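Local coordinates for ORC2 (Aeropyrum pernix, PDB 1W5T), which binds DNA and takes part in regulating DNA replication, and contains an N-terminal AAA+ ATPase domain and a C-terminal winged-helix domain, at residues A[310-313]-A[314-318]; A[385-388]-A[389-392]. All coordinates share one frame; numbering follows the deposited sequence.

Contact 1 (A[310-313]-A[314-318])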
ATOM      1  N   GLU A 310     -12.726 -21.676  -4.910  1.00 24.46           N
ATOM      2  CA  GLU A 310     -12.389 -20.355  -5.446  1.00 24.66           C
ATOM      3  C   GLU A 310     -11.223 -20.441  -6.415  1.00 23.52           C
ATOM      4  O   GLU A 310     -11.256 -19.835  -7.469  1.00 23.55           O
ATOM      5  CB  GLU A 310     -12.059 -19.356  -4.348  1.00 24.51           C
ATOM      6  CG  GLU A 310     -12.662 -19.701  -3.006  1.00 27.46           C
ATOM      7  CD  GLU A 310     -13.000 -18.489  -2.175  1.00 28.06           C
ATOM      8  OE1 GLU A 310     -12.807 -18.574  -0.961  1.00 30.53           O
ATOM      9  OE2 GLU A 310     -13.461 -17.473  -2.727  1.00 28.82           O
ATOM     10  N   LEU A 311     -10.210 -21.208  -6.047  1.00 22.98           N
ATOM     11  CA  LEU A 311      -8.999 -21.362  -6.835  1.00 22.98           C
ATOM     12  C   LEU A 311      -9.292 -22.017  -8.201  1.00 22.76           C
ATOM     13  O   LEU A 311      -8.721 -21.633  -9.224  1.00 22.50           O
ATOM     14  CB  LEU A 311      -7.996 -22.200  -6.030  1.00 22.77           C
ATOM     15  CG  LEU A 311      -6.827 -21.658  -5.193  1.00 24.18           C
ATOM     16  CD1 LEU A 311      -6.866 -20.173  -4.967  1.00 21.21           C
ATOM     17  CD2 LEU A 311      -6.687 -22.404  -3.850  1.00 24.39           C
ATOM     18  N   ILE A 312     -10.178 -23.014  -8.208  1.00 22.17           N
ATOM     19  CA  ILE A 312     -10.636 -23.620  -9.456  1.00 21.64           C
ATOM     20  C   ILE A 312     -11.341 -22.601 -10.398  1.00 21.08           C
ATOM     21  O   ILE A 312     -11.120 -22.595 -11.601  1.00 20.94           O
ATOM     22  CB  ILE A 312     -11.526 -24.885  -9.186  1.00 21.06           C
ATOM     23  CG1 ILE A 312     -10.675 -26.025  -8.655  1.00 19.28           C
ATOM     24  CG2 ILE A 312     -12.176 -25.382 -10.455  1.00 18.99           C
ATOM     25  CD1 ILE A 312     -11.404 -26.849  -7.630  1.00 17.64           C
ATOM     26  N   ILE A 313     -12.167 -21.752  -9.827  1.00 20.93           N
ATOM     27  CA  ILE A 313     -12.892 -20.727 -10.566  1.00 21.06           C
ATOM     28  C   ILE A 313     -11.967 -19.627 -11.073  1.00 20.84           C
ATOM     29  O   ILE A 313     -12.061 -19.202 -12.260  1.00 20.60           O
ATOM     30  CB  ILE A 313     -14.023 -20.146  -9.708  1.00 20.67           C
ATOM     31  CG1 ILE A 313     -14.966 -21.287  -9.269  1.00 21.82           C
ATOM     32  CG2 ILE A 313     -14.752 -19.061 -10.495  1.00 20.33           C
ATOM     33  CD1 ILE A 313     -15.905 -20.943  -8.044  1.00 24.20           C
ATOM     34  N   LEU A 314     -11.060 -19.191 -10.202  1.00 20.24           N
ATOM     35  CA  LEU A 314     -10.016 -18.258 -10.611  1.00 20.67           C
ATOM     36  C   LEU A 314      -9.213 -18.783 -11.818  1.00 20.83           C
ATOM     37  O   LEU A 314      -8.986 -18.070 -12.798  1.00 20.21           O
ATOM     38  CB  LEU A 314      -9.089 -17.896  -9.442  1.00 19.15           C
ATOM     39  CG  LEU A 314      -8.042 -16.805  -9.717  1.00 18.14           C
ATOM     40  CD1 LEU A 314      -8.719 -15.559 -10.277  1.00 17.77           C
ATOM     41  CD2 LEU A 314      -7.246 -16.422  -8.439  1.00 16.58           C
ATOM     42  N   ARG A 315      -8.795 -20.035 -11.728  1.00 21.93           N
ATOM     43  CA  ARG A 315      -8.066 -20.681 -12.804  1.00 23.68           C
ATOM     44  C   ARG A 315      -8.839 -20.644 -14.124  1.00 23.99           C
ATOM     45  O   ARG A 315      -8.290 -20.300 -15.164  1.00 23.48           O
ATOM     46  CB  ARG A 315      -7.729 -22.129 -12.434  1.00 24.24           C
ATOM     47  CG  ARG A 315      -6.607 -22.687 -13.284  1.00 25.07           C
ATOM     48  CD  ARG A 315      -6.863 -24.051 -13.828  1.00 26.46           C
ATOM     49  NE  ARG A 315      -5.610 -24.737 -14.151  1.00 29.63           N
ATOM     50  CZ  ARG A 315      -5.163 -24.948 -15.393  1.00 32.42           C
ATOM     51  NH1 ARG A 315      -4.023 -25.591 -15.580  1.00 34.12           N
ATOM     52  NH2 ARG A 315      -5.852 -24.529 -16.455  1.00 31.89           N
ATOM     53  N   LEU A 316     -10.124 -20.958 -14.056  1.00 24.51           N
ATOM     54  CA  LEU A 316     -10.926 -21.049 -15.253  1.00 25.81           C
ATOM     55  C   LEU A 316     -11.106 -19.681 -15.904  1.00 26.57           C
ATOM     56  O   LEU A 316     -11.012 -19.545 -17.124  1.00 26.73           O
ATOM     57  CB  LEU A 316     -12.276 -21.690 -14.941  1.00 25.83           C
ATOM     58  CG  LEU A 316     -12.323 -23.186 -14.634  1.00 25.61           C
ATOM     59  CD1 LEU A 316     -13.614 -23.464 -13.921  1.00 25.21           C
ATOM     60  CD2 LEU A 316     -12.184 -24.071 -15.895  1.00 25.18           C
ATOM     61  N   ILE A 317     -11.351 -18.664 -15.070  1.00 27.42           N
ATOM     62  CA  ILE A 317     -11.460 -17.290 -15.532  1.00 26.63           C
ATOM     63  C   ILE A 317     -10.133 -16.868 -16.154  1.00 28.02           C
ATOM     64  O   ILE A 317     -10.120 -16.231 -17.188  1.00 28.16           O
ATOM     65  CB  ILE A 317     -11.877 -16.383 -14.382  1.00 25.81           C
ATOM     66  CG1 ILE A 317     -13.340 -16.657 -14.016  1.00 24.50           C
ATOM     67  CG2 ILE A 317     -11.630 -14.911 -14.715  1.00 24.26           C
ATOM     68  CD1 ILE A 317     -13.974 -15.722 -12.960  1.00 15.16           C
ATOM     69  N   ALA A 318      -9.023 -17.250 -15.541  1.00 29.90           N
ATOM     70  CA  ALA A 318      -7.686 -16.968 -16.107  1.00 31.60           C
ATOM     71  C   ALA A 318      -7.457 -17.625 -17.465  1.00 33.03           C
ATOM     72  O   ALA A 318      -7.079 -16.950 -18.395  1.00 33.12           O
ATOM     73  CB  ALA A 318      -6.577 -17.361 -15.153  1.00 30.68           C
TER
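Leu314 N donates to Glu310 O at 2.8 Å with an N-H...O angle of 171°, the first of four consecutive i to i+4 bonds by which residues 310-313 hand their carbonyls to the next turn. Arg315 N reaches Leu311 O at 3.0 Å, and Leu316 N reaches Ile312 O at 3.1 Å; the latter is the most bent of the four, at 149°. Ile317 N closes the series on Ile313 O at 2.9 Å, so the carbonyl oxygens of all four residues 310-313 have an amide partner.

The side chains add two apolar contacts along the axis. Ile312 CG2 lies 4.2 Å from Leu316 CD1, and Ile313 CG2 lies at the same distance from Ile317 CD1. In Leu316, CG sits beside its own backbone N (chi1 -72°), which brings it within 3.3 Å of Ile312 O, beside the same oxygen that accepts the Leu316 amide.

Polar side-chain ends find partners beyond this turn: Glu310 OE2 is hydrogen-bonded to His361 ND1, while the Arg315 guanidinium forms salt bridges with Glu319, one turn on, and with Asp400 of helix 392-408. Ile313 packs against Tyr355 and Leu362 of helix 352-364. Regular 5-to-1 bonding with apolar residues on several faces marks a buried alpha-helix, here helix 308-322 of the winged-helix domain.

Contact 2 (A[385-388]-A[389-392])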
ATOM      1  N   ARG A 385     -13.945 -11.397 -16.028  1.00 26.70           N
ATOM      2  CA  ARG A 385     -12.601 -11.482 -16.601  1.00 26.51           C
ATOM      3  C   ARG A 385     -11.511 -11.474 -15.512  1.00 25.78           C
ATOM      4  O   ARG A 385     -11.717 -11.000 -14.410  1.00 25.31           O
ATOM      5  CB  ARG A 385     -12.389 -10.353 -17.621  1.00 26.73           C
ATOM      6  CG  ARG A 385     -11.632  -9.100 -17.092  1.00 28.02           C
ATOM      7  CD  ARG A 385     -11.497  -7.947 -18.071  1.00 28.35           C
ATOM      8  NE  ARG A 385     -11.808  -6.664 -17.440  1.00 30.92           N
ATOM      9  CZ  ARG A 385     -11.782  -5.477 -18.060  1.00 31.29           C
ATOM     10  NH1 ARG A 385     -11.441  -5.382 -19.342  1.00 29.03           N
ATOM     11  NH2 ARG A 385     -12.107  -4.381 -17.391  1.00 30.28           N
ATOM     12  N   LEU A 386     -10.354 -12.021 -15.808  1.00 25.91           N
ATOM     13  CA  LEU A 386      -9.204 -11.765 -14.962  1.00 26.15           C
ATOM     14  C   LEU A 386      -8.891 -10.279 -15.003  1.00 26.73           C
ATOM     15  O   LEU A 386      -9.017  -9.637 -16.053  1.00 26.90           O
ATOM     16  CB  LEU A 386      -7.994 -12.565 -15.430  1.00 25.67           C
ATOM     17  CG  LEU A 386      -7.007 -12.794 -14.288  1.00 24.24           C
ATOM     18  CD1 LEU A 386      -7.695 -13.733 -13.271  1.00 24.40           C
ATOM     19  CD2 LEU A 386      -5.735 -13.378 -14.815  1.00 21.34           C
ATOM     20  N   ALA A 387      -8.505  -9.726 -13.863  1.00 28.03           N
ATOM     21  CA  ALA A 387      -7.981  -8.355 -13.806  1.00 29.69           C
ATOM     22  C   ALA A 387      -6.877  -8.220 -14.860  1.00 30.66           C
ATOM     23  O   ALA A 387      -5.925  -8.988 -14.858  1.00 30.43           O
ATOM     24  CB  ALA A 387      -7.442  -8.066 -12.418  1.00 29.32           C
ATOM     25  N   PRO A 388      -7.038  -7.310 -15.804  1.00 32.17           N
ATOM     26  CA  PRO A 388      -6.084  -7.204 -16.935  1.00 33.86           C
ATOM     27  C   PRO A 388      -4.585  -7.119 -16.537  1.00 34.91           C
ATOM     28  O   PRO A 388      -3.727  -7.587 -17.297  1.00 35.98           O
ATOM     29  CB  PRO A 388      -6.551  -5.949 -17.678  1.00 33.89           C
ATOM     30  CG  PRO A 388      -8.044  -5.894 -17.363  1.00 34.52           C
ATOM     31  CD  PRO A 388      -8.148  -6.341 -15.893  1.00 32.64           C
ATOM     32  N   HIS A 389      -4.291  -6.595 -15.349  1.00 35.50           N
ATOM     33  CA  HIS A 389      -2.914  -6.396 -14.914  1.00 36.21           C
ATOM     34  C   HIS A 389      -2.228  -7.678 -14.421  1.00 36.95           C
ATOM     35  O   HIS A 389      -0.989  -7.735 -14.304  1.00 37.25           O
ATOM     36  CB  HIS A 389      -2.858  -5.310 -13.836  1.00 35.66           C
ATOM     37  CG  HIS A 389      -3.422  -5.736 -12.524  1.00 33.62           C
ATOM     38  ND1 HIS A 389      -4.767  -5.953 -12.328  1.00 31.89           N
ATOM     39  CD2 HIS A 389      -2.822  -5.995 -11.338  1.00 33.41           C
ATOM     40  CE1 HIS A 389      -4.973  -6.330 -11.080  1.00 30.47           C
ATOM     41  NE2 HIS A 389      -3.810  -6.360 -10.455  1.00 31.41           N
ATOM     42  N   LEU A 390      -3.036  -8.699 -14.155  1.00 37.42           N
ATOM     43  CA  LEU A 390      -2.559  -9.999 -13.677  1.00 37.87           C
ATOM     44  C   LEU A 390      -1.969 -10.812 -14.791  1.00 38.42           C
ATOM     45  O   LEU A 390      -2.611 -10.987 -15.820  1.00 39.03           O
ATOM     46  CB  LEU A 390      -3.716 -10.811 -13.089  1.00 37.48           C
ATOM     47  CG  LEU A 390      -4.434 -10.129 -11.936  1.00 36.52           C
ATOM     48  CD1 LEU A 390      -5.494 -11.054 -11.306  1.00 34.51           C
ATOM     49  CD2 LEU A 390      -3.352  -9.671 -10.956  1.00 34.77           C
ATOM     50  N   PRO A 391      -0.763 -11.329 -14.597  1.00 38.74           N
ATOM     51  CA  PRO A 391      -0.146 -12.218 -15.596  1.00 39.14           C
ATOM     52  C   PRO A 391      -0.827 -13.593 -15.572  1.00 39.54           C
ATOM     53  O   PRO A 391      -0.693 -14.347 -14.597  1.00 39.49           O
ATOM     54  CB  PRO A 391       1.324 -12.295 -15.154  1.00 38.74           C
ATOM     55  CG  PRO A 391       1.339 -11.940 -13.708  1.00 38.66           C
ATOM     56  CD  PRO A 391       0.100 -11.111 -13.421  1.00 38.77           C
ATOM     57  N   ALA A 392      -1.564 -13.905 -16.628  1.00 40.03           N
ATOM     58  CA  ALA A 392      -2.475 -15.047 -16.592  1.00 41.02           C
ATOM     59  C   ALA A 392      -1.808 -16.413 -16.478  1.00 41.73           C
ATOM     60  O   ALA A 392      -2.319 -17.280 -15.766  1.00 42.08           O
ATOM     61  CB  ALA A 392      -3.443 -15.015 -17.750  1.00 40.52           C
TER
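Leu386 and Leu390 meet with their side chains crossing at about a right angle, so that each fits against the flank of the other. Leu386 CD2 lies 3.7 Å from Leu390 CB, and Leu386 CG lies 3.8 Å from Leu390 CD1. The Leu386 branch sits here because CG is anti to the backbone N (chi1 -156°), which lays it beside the carbonyl carbon; the same CD2 also comes within 4.1 Å of Ala392 CB, where helix 392-408 begins.

The methyl of Ala387 is a small knob between two larger groups. Its CB is 3.7 Å from Leu390 CG and 3.3 Å from His389 CE1, approaching the imidazole obliquely. Leu390 CD2 lies over one face of that ring, 3.4 Å above its plane and offset toward the rim, so both aliphatic groups meet the histidine from the same side. His389 ND1 is buried by this packing and has no polar partner in the model.

What folds the chain back is a type I beta turn from Ala387 to Leu390, closed by Leu390 N donating to Ala387 O at 3.0 Å with an N-H...O angle of 159°. An alanine at Leu386 would lack both methyl branches, which would probably leave Leu390 CB and Ala392 CB without their apolar mate and open a gap between the turn and helix 308-322.

Before the turn, Leu386 ends strand 382-386 with its side chain on Leu314, Ala318 and Thr321 of helix 308-322; after it, Pro391 takes the N-cap position of helix 392-408, while Leu390 rests on Leu367, just ahead of strand 368-372.

How the contacts relate
Contact 1 is the more deeply buried, with seven of its eight touching residues buried, whereas contact 2 is partly buried and its Pro388 is exposed. Both belong to the winged-helix domain and they touch directly: Leu314 CD1 lies 3.7 Å from Leu386 CD1, and Ile317 CG2 lies 3.3 Å from Leu386 N, so helix 308-322 packs against the end of strand 382-386. Helix 392-408 is common to both, since it packs on Leu311 and Arg315 and begins within residues 389-392. Repeated backbone bonds define contact 1; a single turn-closing bond and interlocking apolar groups define contact 2, whose His389 side chain lies about 11 Å from the bound nucleotide analogue.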